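Local coordinates for DnaB intein (Synechocystis sp., PDB 1MI8), which probably excises itself from a precursor of the replicative DNA helicase by protein splicing, joining the flanking sequences, at residues G2-D7 / R67-T72; D29-A34 / S44-R49; K56-L61 / E134-L139. The protein carries 4 engineered substitutions. All blocks are in the same frame, centred on the assembly; numbering follows the deposited sequence.

Interaction 1. Residues G2-D7 / R67-T72; sequences GAISGD and RTIKAT. Engineered in segment 2-7: A3 (natural residue Cys).
The side chain of K70 starts with CG anti to its carbonyl carbon, beside the backbone N, and kinks once, at chi3 (-68°); this carries its ammonium group across to D7, whose own CG is likewise set beside the backbone N (chi1 -51°). The two chains meet obliquely in a salt bridge of 2.9 Å between K70 NZ and D7 OD1, with the nitrogen well above the carboxylate plane rather than within it. A second acid, E134 from strand 120-140, pairs with the same nitrogen. S5 lies alongside the lysine chain: its CB is 3.7 Å from K70 CB, and its OG accepts a bond from D7 N at 3.0 Å, an ST turn that holds D7 near the lysine. The same hydroxyl oxygen is hydrogen-bonded to E134 OE1. Two nearly straight backbone bonds pin the segments: T72 N donates to A3 O at 2.9 Å, and S5 N to K70 O at 3.1 Å, approaching that oxygen from above the carbonyl plane. Between them I4 and A71 form a single bridge, and I4 CG2 rests 3.9 Å from A71 CB. T72 OG1, hydrogen-bonded to N74 OD1, sits close to the A3 carbonyl as well. With an alanine in place of K70, D7 and E134 would probably be left as neighbouring acids without the cation between them. A3 is an engineered replacement of the natural Cys, probably the first residue of the intein, and T72 with H75 fits the TxxH motif of this family. The chemistry implies that the probable upstream splice junction is fastened by main-chain bonds at A3 and S5 and, farther along, by a lysine shared between two carboxylates.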
loop_
_atom_site.group_PDB
_atom_site.type_symbol
_atom_site.label_atom_id
_atom_site.label_comp_id
_atom_site.label_asym_id
_atom_site.label_seq_id
_atom_site.Cartn_x
_atom_site.Cartn_y
_atom_site.Cartn_z
ATOM N N GLY A 2 0.001 -17.692 6.315
ATOM C CA GLY A 2 0.697 -16.437 6.551
ATOM C C GLY A 2 1.657 -16.562 7.753
ATOM O O GLY A 2 2.147 -17.648 8.099
ATOM N N ALA A 3 1.877 -15.399 8.350
ATOM C CA ALA A 3 2.659 -15.273 9.592
ATOM C C ALA A 3 2.857 -13.805 9.921
ATOM O O ALA A 3 2.938 -12.948 9.025
ATOM C CB ALA A 3 4.049 -15.993 9.483
ATOM N N ILE A 4 2.981 -13.511 11.207
ATOM C CA ILE A 4 3.135 -12.121 11.623
ATOM C C ILE A 4 4.365 -11.987 12.527
ATOM O O ILE A 4 4.871 -13.003 13.025
ATOM C CB ILE A 4 1.874 -11.689 12.416
ATOM C CG1 ILE A 4 1.707 -12.620 13.648
ATOM C CG2 ILE A 4 0.580 -11.863 11.506
ATOM C CD1 ILE A 4 0.589 -12.204 14.602
ATOM N N SER A 5 4.824 -10.759 12.752
ATOM C CA SER A 5 5.960 -10.536 13.644
ATOM C C SER A 5 5.663 -11.030 15.085
ATOM O O SER A 5 4.519 -10.940 15.599
ATOM C CB SER A 5 6.335 -9.026 13.675
ATOM O OG SER A 5 6.979 -8.612 14.886
ATOM N N GLY A 6 6.709 -11.537 15.730
ATOM C CA GLY A 6 6.598 -12.010 17.084
ATOM C C GLY A 6 6.190 -10.930 18.060
ATOM O O GLY A 6 5.724 -11.240 19.139
ATOM N N ASP A 7 6.359 -9.664 17.662
ATOM C CA ASP A 7 6.006 -8.509 18.489
ATOM C C ASP A 7 4.490 -8.374 18.612
ATOM O O ASP A 7 3.995 -7.719 19.523
ATOM C CB ASP A 7 6.508 -7.204 17.850
ATOM C CG ASP A 7 8.022 -7.242 17.465
ATOM O OD1 ASP A 7 8.553 -6.189 17.056
ATOM O OD2 ASP A 7 8.672 -8.306 17.549
ATOM N N ARG A 67 -4.394 1.527 14.092
ATOM C CA ARG A 67 -4.007 0.165 14.424
ATOM C C ARG A 67 -2.984 -0.262 13.401
ATOM O O ARG A 67 -3.083 0.092 12.223
ATOM C CB ARG A 67 -5.248 -0.726 14.484
ATOM C CG ARG A 67 -5.980 -0.374 15.750
ATOM C CD ARG A 67 -7.163 -1.262 16.168
ATOM N NE ARG A 67 -8.067 -0.353 16.869
ATOM C CZ ARG A 67 -9.221 -0.660 17.426
ATOM N NH1 ARG A 67 -9.667 -1.924 17.403
ATOM N NH2 ARG A 67 -9.937 0.354 17.955
ATOM N N THR A 68 -1.980 -1.003 13.860
ATOM C CA THR A 68 -0.875 -1.402 13.009
ATOM C C THR A 68 -0.342 -2.771 13.372
ATOM O O THR A 68 -0.334 -3.164 14.551
ATOM C CB THR A 68 0.318 -0.443 13.194
ATOM O OG1 THR A 68 -0.150 0.926 13.104
ATOM C CG2 THR A 68 1.332 -0.669 12.122
ATOM N N ILE A 69 0.198 -3.443 12.366
ATOM C CA ILE A 69 0.750 -4.753 12.571
ATOM C C ILE A 69 1.782 -5.041 11.491
ATOM O O ILE A 69 1.746 -4.487 10.400
ATOM C CB ILE A 69 -0.386 -5.852 12.583
ATOM C CG1 ILE A 69 0.174 -7.135 13.181
ATOM C CG2 ILE A 69 -0.922 -6.171 11.111
ATOM C CD1 ILE A 69 -0.923 -8.250 13.341
ATOM N N LYS A 70 2.752 -5.871 11.827
ATOM C CA LYS A 70 3.780 -6.237 10.896
ATOM C C LYS A 70 3.462 -7.665 10.490
ATOM O O LYS A 70 3.263 -8.519 11.365
ATOM C CB LYS A 70 5.125 -6.172 11.568
ATOM C CG LYS A 70 5.697 -4.767 11.663
ATOM C CD LYS A 70 7.117 -4.839 12.295
ATOM C CE LYS A 70 7.077 -5.270 13.798
ATOM N NZ LYS A 70 8.521 -5.553 14.235
ATOM N N ALA A 71 3.464 -7.935 9.184
ATOM C CA ALA A 71 3.070 -9.272 8.713
ATOM C C ALA A 71 3.669 -9.671 7.337
ATOM O O ALA A 71 4.076 -8.803 6.558
ATOM C CB ALA A 71 1.500 -9.330 8.655
ATOM N N THR A 72 3.680 -10.967 7.016
ATOM C CA THR A 72 4.213 -11.417 5.701
ATOM C C THR A 72 3.289 -11.015 4.563
ATOM O O THR A 72 2.087 -10.749 4.768
ATOM C CB THR A 72 4.405 -12.974 5.633
ATOM O OG1 THR A 72 3.198 -13.642 6.044
ATOM C CG2 THR A 72 5.543 -13.402 6.566
#

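Interaction 2. Residues D29-A34 / S44-R49; sequences DFEIWA and SAKVSR
The amide of I32 N donates to A45 O at 2.7 Å in a nearly straight bond, and the same carbonyl oxygen also takes a CA-H...O contact from E31 CA. The return bond, A45 N to I32 O, completes an antiparallel hydrogen-bonded pair flanked by the non-hydrogen-bonded pairs E31 with K46 and W33 with S44. On the face of E31 and K46, the glutamate chain bends at chi2 so that OE2 meets K46 NZ at 3.2 Å on its syn side, somewhat out of the carboxylate plane. W33 reaches along the same face, its CZ3 obliquely 3.2 Å from S44 N. Strands 31-36 and 41-63 form a beta hairpin here, part of the all-beta architecture of the intein (HINT) fold, and their short segments run at 127° to one another. On the other face I32 CD1 lies against A45 CB, which A34 CB also approaches. V47 is wedged between two partners: its CB stands over the F30 ring, offset toward the rim, 3.8 Å from the centroid in a CH-pi contact, while its CG2 presses on I32 CG2 at 3.2 Å, tighter than usual van der Waals packing. F30 reaches this place because its CG sits between its own backbone N and carbonyl carbon (chi1 52°). Past E31 the ladder becomes irregular: V47 N still donates to F30 O, but V47 O is taken by D29 N, 2.9 Å away. L12 and I10 of strand 9-12 touch F30 and I32 respectively.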
loop_
_atom_site.group_PDB
_atom_site.type_symbol
_atom_site.label_atom_id
_atom_site.label_comp_id
_atom_site.label_asym_id
_atom_site.label_seq_id
_atom_site.Cartn_x
_atom_site.Cartn_y
_atom_site.Cartn_z
ATOM N N ASP A 29 -4.075 -24.097 24.115
ATOM C CA ASP A 29 -5.407 -24.233 24.655
ATOM C C ASP A 29 -5.877 -23.080 25.504
ATOM O O ASP A 29 -6.457 -23.257 26.582
ATOM C CB ASP A 29 -5.515 -25.557 25.404
ATOM C CG ASP A 29 -5.597 -26.730 24.452
ATOM O OD1 ASP A 29 -4.747 -26.821 23.544
ATOM O OD2 ASP A 29 -6.520 -27.550 24.604
ATOM N N PHE A 30 -5.621 -21.886 24.998
ATOM C CA PHE A 30 -6.063 -20.679 25.669
ATOM C C PHE A 30 -7.000 -20.024 24.678
ATOM O O PHE A 30 -6.903 -20.237 23.486
ATOM C CB PHE A 30 -4.882 -19.782 26.016
ATOM C CG PHE A 30 -3.979 -19.500 24.866
ATOM C CD1 PHE A 30 -4.204 -18.390 24.048
ATOM C CD2 PHE A 30 -2.917 -20.359 24.569
ATOM C CE1 PHE A 30 -3.389 -18.132 22.933
ATOM C CE2 PHE A 30 -2.085 -20.109 23.448
ATOM C CZ PHE A 30 -2.336 -18.983 22.628
ATOM N N GLU A 31 -7.935 -19.242 25.164
ATOM C CA GLU A 31 -8.836 -18.659 24.217
ATOM C C GLU A 31 -8.382 -17.345 23.639
ATOM O O GLU A 31 -7.749 -16.549 24.309
ATOM C CB GLU A 31 -10.196 -18.479 24.858
ATOM C CG GLU A 31 -11.218 -19.389 24.216
ATOM C CD GLU A 31 -11.819 -20.290 25.218
ATOM O OE1 GLU A 31 -12.188 -19.760 26.287
ATOM O OE2 GLU A 31 -11.922 -21.512 24.945
ATOM N N ILE A 32 -8.707 -17.133 22.379
ATOM C CA ILE A 32 -8.392 -15.867 21.737
ATOM C C ILE A 32 -9.713 -15.315 21.203
ATOM O O ILE A 32 -10.750 -15.931 21.427
ATOM C CB ILE A 32 -7.316 -16.042 20.630
ATOM C CG1 ILE A 32 -7.652 -17.168 19.622
ATOM C CG2 ILE A 32 -5.984 -16.343 21.311
ATOM C CD1 ILE A 32 -8.948 -16.955 18.751
ATOM N N TRP A 33 -9.708 -14.139 20.590
ATOM C CA TRP A 33 -10.941 -13.590 19.995
ATOM C C TRP A 33 -10.927 -13.833 18.465
ATOM O O TRP A 33 -9.941 -13.522 17.804
ATOM C CB TRP A 33 -11.067 -12.110 20.271
ATOM C CG TRP A 33 -11.542 -11.838 21.650
ATOM C CD1 TRP A 33 -10.860 -11.183 22.665
ATOM C CD2 TRP A 33 -12.814 -12.205 22.201
ATOM N NE1 TRP A 33 -11.644 -11.125 23.793
ATOM C CE2 TRP A 33 -12.843 -11.739 23.538
ATOM C CE3 TRP A 33 -13.932 -12.885 21.695
ATOM C CZ2 TRP A 33 -13.947 -11.924 24.365
ATOM C CZ3 TRP A 33 -15.031 -13.069 22.521
ATOM C CH2 TRP A 33 -15.030 -12.588 23.840
ATOM N N ALA A 34 -11.992 -14.463 17.940
ATOM C CA ALA A 34 -12.108 -14.741 16.496
ATOM C C ALA A 34 -13.436 -14.219 15.992
ATOM O O ALA A 34 -14.368 -14.047 16.763
ATOM C CB ALA A 34 -12.024 -16.224 16.214
ATOM N N SER A 44 -15.231 -16.130 21.497
ATOM C CA SER A 44 -14.045 -16.720 22.087
ATOM C C SER A 44 -13.710 -18.038 21.344
ATOM O O SER A 44 -14.610 -18.780 20.929
ATOM C CB SER A 44 -14.346 -16.978 23.582
ATOM O OG SER A 44 -13.467 -17.929 24.163
ATOM N N ALA A 45 -12.428 -18.332 21.136
ATOM C CA ALA A 45 -12.090 -19.577 20.467
ATOM C C ALA A 45 -10.741 -20.067 20.949
ATOM O O ALA A 45 -9.852 -19.271 21.246
ATOM C CB ALA A 45 -12.087 -19.403 18.953
ATOM N N LYS A 46 -10.595 -21.383 21.019
ATOM C CA LYS A 46 -9.353 -21.993 21.496
ATOM C C LYS A 46 -8.228 -22.021 20.490
ATOM O O LYS A 46 -8.442 -22.280 19.290
ATOM C CB LYS A 46 -9.587 -23.448 21.968
ATOM C CG LYS A 46 -10.005 -23.586 23.436
ATOM C CD LYS A 46 -10.157 -25.086 23.819
ATOM C CE LYS A 46 -10.340 -25.310 25.347
ATOM N NZ LYS A 46 -11.440 -24.480 25.920
ATOM N N VAL A 47 -7.020 -21.795 20.999
ATOM C CA VAL A 47 -5.820 -21.796 20.169
ATOM C C VAL A 47 -5.276 -23.187 20.334
ATOM O O VAL A 47 -5.046 -23.608 21.460
ATOM C CB VAL A 47 -4.768 -20.794 20.693
ATOM C CG1 VAL A 47 -3.398 -21.038 20.011
ATOM C CG2 VAL A 47 -5.275 -19.365 20.474
ATOM N N SER A 48 -5.066 -23.897 19.230
ATOM C CA SER A 48 -4.557 -25.264 19.327
ATOM C C SER A 48 -3.055 -25.263 19.627
ATOM O O SER A 48 -2.602 -25.956 20.539
ATOM C CB SER A 48 -4.846 -26.015 18.024
ATOM O OG SER A 48 -4.175 -25.373 16.956
ATOM N N ARG A 49 -2.297 -24.485 18.847
ATOM C CA ARG A 49 -0.854 -24.357 19.028
ATOM C C ARG A 49 -0.294 -23.071 18.386
ATOM O O ARG A 49 -0.880 -22.512 17.422
ATOM C CB ARG A 49 -0.115 -25.573 18.447
ATOM C CG ARG A 49 0.381 -25.421 17.041
ATOM C CD ARG A 49 0.715 -26.783 16.411
ATOM N NE ARG A 49 1.196 -26.691 15.028
ATOM C CZ ARG A 49 2.473 -26.596 14.677
ATOM N NH1 ARG A 49 3.429 -26.586 15.613
ATOM N NH2 ARG A 49 2.795 -26.497 13.382
#

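Interaction 3. Residues K56-L61 / E134-L139; sequences KLVYIL and EEVFDL
K56 and E134 face each other as an antiparallel hydrogen-bonded pair: K56 N donates to E134 O at 2.7 Å, and E134 N returns to K56 O at 3.1 Å, from above the carbonyl plane. Beyond this pair the strands splay apart, their axes 81° from each other, and side chains alone bridge the widening gap. K56 sets CG beside its backbone N (chi1 -53°), which lays that carbon across V136, 3.5 Å from V136 CG1, a tight approach at about a right angle. V136 offers that methyl by placing CG1 between its own N and carbonyl carbon, with chi1 rather open at 80°. Bends at chi2 and chi4 then bring K56 NZ round to its partner T53 O, so the lysine curls back toward its own strand. E134 does the reverse: extended beyond CG, it reaches obliquely past V58, and OE2 lies 3.7 Å from V58 CG1. The other methyl of that valine, V58 CG2, turns to V136 CG2 at 4.2 Å, so V58 touches both residues. The carboxylate of E134 is engaged at both oxygens, OE2 by K70 NZ in a salt bridge and OE1 by S5 OG in a hydrogen bond. These two partners probably fix its rotation. Strands 41-63 (broken by a bulge or short loop) and 120-140 are the two long strands of this fold, joined here at a sharp corner. The chemistry divides the work: two main-chain bonds hold the corner, the valine methyls and the K56 methylene pack beside it, and the charge of E134 is met by K70, the K56 ammonium by T53 O.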
loop_
_atom_site.group_PDB
_atom_site.type_symbol
_atom_site.label_atom_id
_atom_site.label_comp_id
_atom_site.label_asym_id
_atom_site.label_seq_id
_atom_site.Cartn_x
_atom_site.Cartn_y
_atom_site.Cartn_z
ATOM N N LYS A 56 11.169 -14.141 7.897
ATOM C CA LYS A 56 10.565 -13.719 6.642
ATOM C C LYS A 56 10.424 -12.242 6.575
ATOM O O LYS A 56 10.292 -11.577 7.574
ATOM C CB LYS A 56 9.171 -14.322 6.441
ATOM C CG LYS A 56 9.082 -15.832 6.581
ATOM C CD LYS A 56 9.847 -16.575 5.501
ATOM C CE LYS A 56 10.106 -18.021 5.958
ATOM N NZ LYS A 56 8.828 -18.641 6.466
ATOM N N LEU A 57 10.439 -11.735 5.360
ATOM C CA LEU A 57 10.291 -10.330 5.122
ATOM C C LEU A 57 8.905 -9.935 5.641
ATOM O O LEU A 57 7.875 -10.591 5.346
ATOM C CB LEU A 57 10.402 -10.090 3.642
ATOM C CG LEU A 57 10.256 -8.656 3.226
ATOM C CD1 LEU A 57 11.243 -7.773 3.983
ATOM C CD2 LEU A 57 10.491 -8.607 1.727
ATOM N N VAL A 58 8.868 -8.823 6.349
ATOM C CA VAL A 58 7.640 -8.382 6.945
ATOM C C VAL A 58 7.235 -6.976 6.469
ATOM O O VAL A 58 8.095 -6.182 6.061
ATOM C CB VAL A 58 7.883 -8.583 8.456
ATOM C CG1 VAL A 58 8.088 -7.316 9.211
ATOM C CG2 VAL A 58 6.874 -9.529 8.962
ATOM N N TYR A 59 5.950 -6.664 6.569
ATOM C CA TYR A 59 5.396 -5.404 6.087
ATOM C C TYR A 59 4.490 -4.788 7.120
ATOM O O TYR A 59 3.677 -5.491 7.703
ATOM C CB TYR A 59 4.523 -5.651 4.852
ATOM C CG TYR A 59 5.205 -6.363 3.715
ATOM C CD1 TYR A 59 5.488 -7.722 3.771
ATOM C CD2 TYR A 59 5.587 -5.649 2.596
ATOM C CE1 TYR A 59 6.172 -8.371 2.680
ATOM C CE2 TYR A 59 6.253 -6.243 1.534
ATOM C CZ TYR A 59 6.548 -7.600 1.568
ATOM O OH TYR A 59 7.204 -8.105 0.484
ATOM N N ILE A 60 4.605 -3.476 7.319
ATOM C CA ILE A 60 3.747 -2.748 8.261
ATOM C C ILE A 60 2.451 -2.342 7.609
ATOM O O ILE A 60 2.459 -1.602 6.609
ATOM C CB ILE A 60 4.357 -1.414 8.704
ATOM C CG1 ILE A 60 5.647 -1.652 9.473
ATOM C CG2 ILE A 60 3.336 -0.638 9.494
ATOM C CD1 ILE A 60 6.455 -0.327 9.766
ATOM N N LEU A 61 1.333 -2.789 8.168
ATOM C CA LEU A 61 0.011 -2.397 7.654
ATOM C C LEU A 61 -0.542 -1.450 8.732
ATOM O O LEU A 61 -0.500 -1.782 9.922
ATOM C CB LEU A 61 -0.889 -3.634 7.512
ATOM C CG LEU A 61 -2.406 -3.471 7.352
ATOM C CD1 LEU A 61 -3.031 -4.821 6.996
ATOM C CD2 LEU A 61 -3.037 -2.995 8.698
ATOM N N GLU A 134 12.289 -10.647 9.688
ATOM C CA GLU A 134 12.206 -10.967 11.108
ATOM C C GLU A 134 11.650 -12.359 11.239
ATOM O O GLU A 134 11.154 -12.940 10.267
ATOM C CB GLU A 134 11.237 -10.075 11.887
ATOM C CG GLU A 134 11.098 -8.660 11.475
ATOM C CD GLU A 134 10.164 -7.941 12.432
ATOM O OE1 GLU A 134 9.544 -8.620 13.300
ATOM O OE2 GLU A 134 10.060 -6.709 12.324
ATOM N N GLU A 135 11.777 -12.880 12.465
ATOM C CA GLU A 135 11.245 -14.189 12.846
ATOM C C GLU A 135 9.739 -13.976 12.781
ATOM O O GLU A 135 9.218 -12.958 13.242
ATOM C CB GLU A 135 11.681 -14.544 14.278
ATOM C CG GLU A 135 12.720 -15.635 14.325
ATOM C CD GLU A 135 13.384 -15.738 15.702
ATOM O OE1 GLU A 135 12.729 -15.388 16.726
ATOM O OE2 GLU A 135 14.563 -16.180 15.765
ATOM N N VAL A 136 9.039 -14.937 12.221
ATOM C CA VAL A 136 7.622 -14.739 12.046
ATOM C C VAL A 136 6.848 -15.940 12.598
ATOM O O VAL A 136 7.356 -17.089 12.615
ATOM C CB VAL A 136 7.427 -14.356 10.531
ATOM C CG1 VAL A 136 7.447 -15.573 9.609
ATOM C CG2 VAL A 136 6.240 -13.460 10.367
ATOM N N PHE A 137 5.666 -15.649 13.137
ATOM C CA PHE A 137 4.831 -16.652 13.793
ATOM C C PHE A 137 3.338 -16.711 13.387
ATOM O O PHE A 137 2.772 -15.744 12.833
ATOM C CB PHE A 137 4.855 -16.437 15.317
ATOM C CG PHE A 137 6.253 -16.353 15.957
ATOM C CD1 PHE A 137 7.082 -15.259 15.739
ATOM C CD2 PHE A 137 6.688 -17.354 16.843
ATOM C CE1 PHE A 137 8.320 -15.129 16.379
ATOM C CE2 PHE A 137 7.950 -17.246 17.518
ATOM C CZ PHE A 137 8.768 -16.137 17.288
ATOM N N ASP A 138 2.699 -17.846 13.719
ATOM C CA ASP A 138 1.279 -18.040 13.461
ATOM C C ASP A 138 0.676 -18.983 14.512
ATOM O O ASP A 138 1.332 -19.499 15.429
ATOM C CB ASP A 138 1.045 -18.584 12.019
ATOM C CG ASP A 138 -0.375 -18.242 11.443
ATOM O OD1 ASP A 138 -1.200 -17.592 12.149
ATOM O OD2 ASP A 138 -0.663 -18.654 10.262
ATOM N N LEU A 139 -0.599 -19.212 14.414
ATOM C CA LEU A 139 -1.134 -20.094 15.394
ATOM C C LEU A 139 -2.276 -20.724 14.688
ATOM O O LEU A 139 -2.697 -20.237 13.645
ATOM C CB LEU A 139 -1.500 -19.310 16.668
ATOM C CG LEU A 139 -2.402 -18.071 16.603
ATOM C CD1 LEU A 139 -3.828 -18.511 16.486
ATOM C CD2 LEU A 139 -2.235 -17.238 17.863
#

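In the fold
Interactions 1 and 3 form one cluster, their centres about 5 Å apart, and their segments alternate along the chain. K70 NZ meets E134 OE2 at 2.7 Å, and I4 O and F137 N, 2.8 Å apart, probably form a hydrogen bond, so segment 2-7 is held between strands 68-71 and 120-140. Interaction 1 contains the probable upstream splice junction, and interaction 3 backs it. Interaction 2 is more distant, centred about 18 Å from interaction 1 with nearest atoms about 10 Å apart, and is nested inside the loop that interaction 1 closes. Its link is to interaction 3, through strand 41-63, used by both, and through R49 O, 3.3 Å from L139 CB.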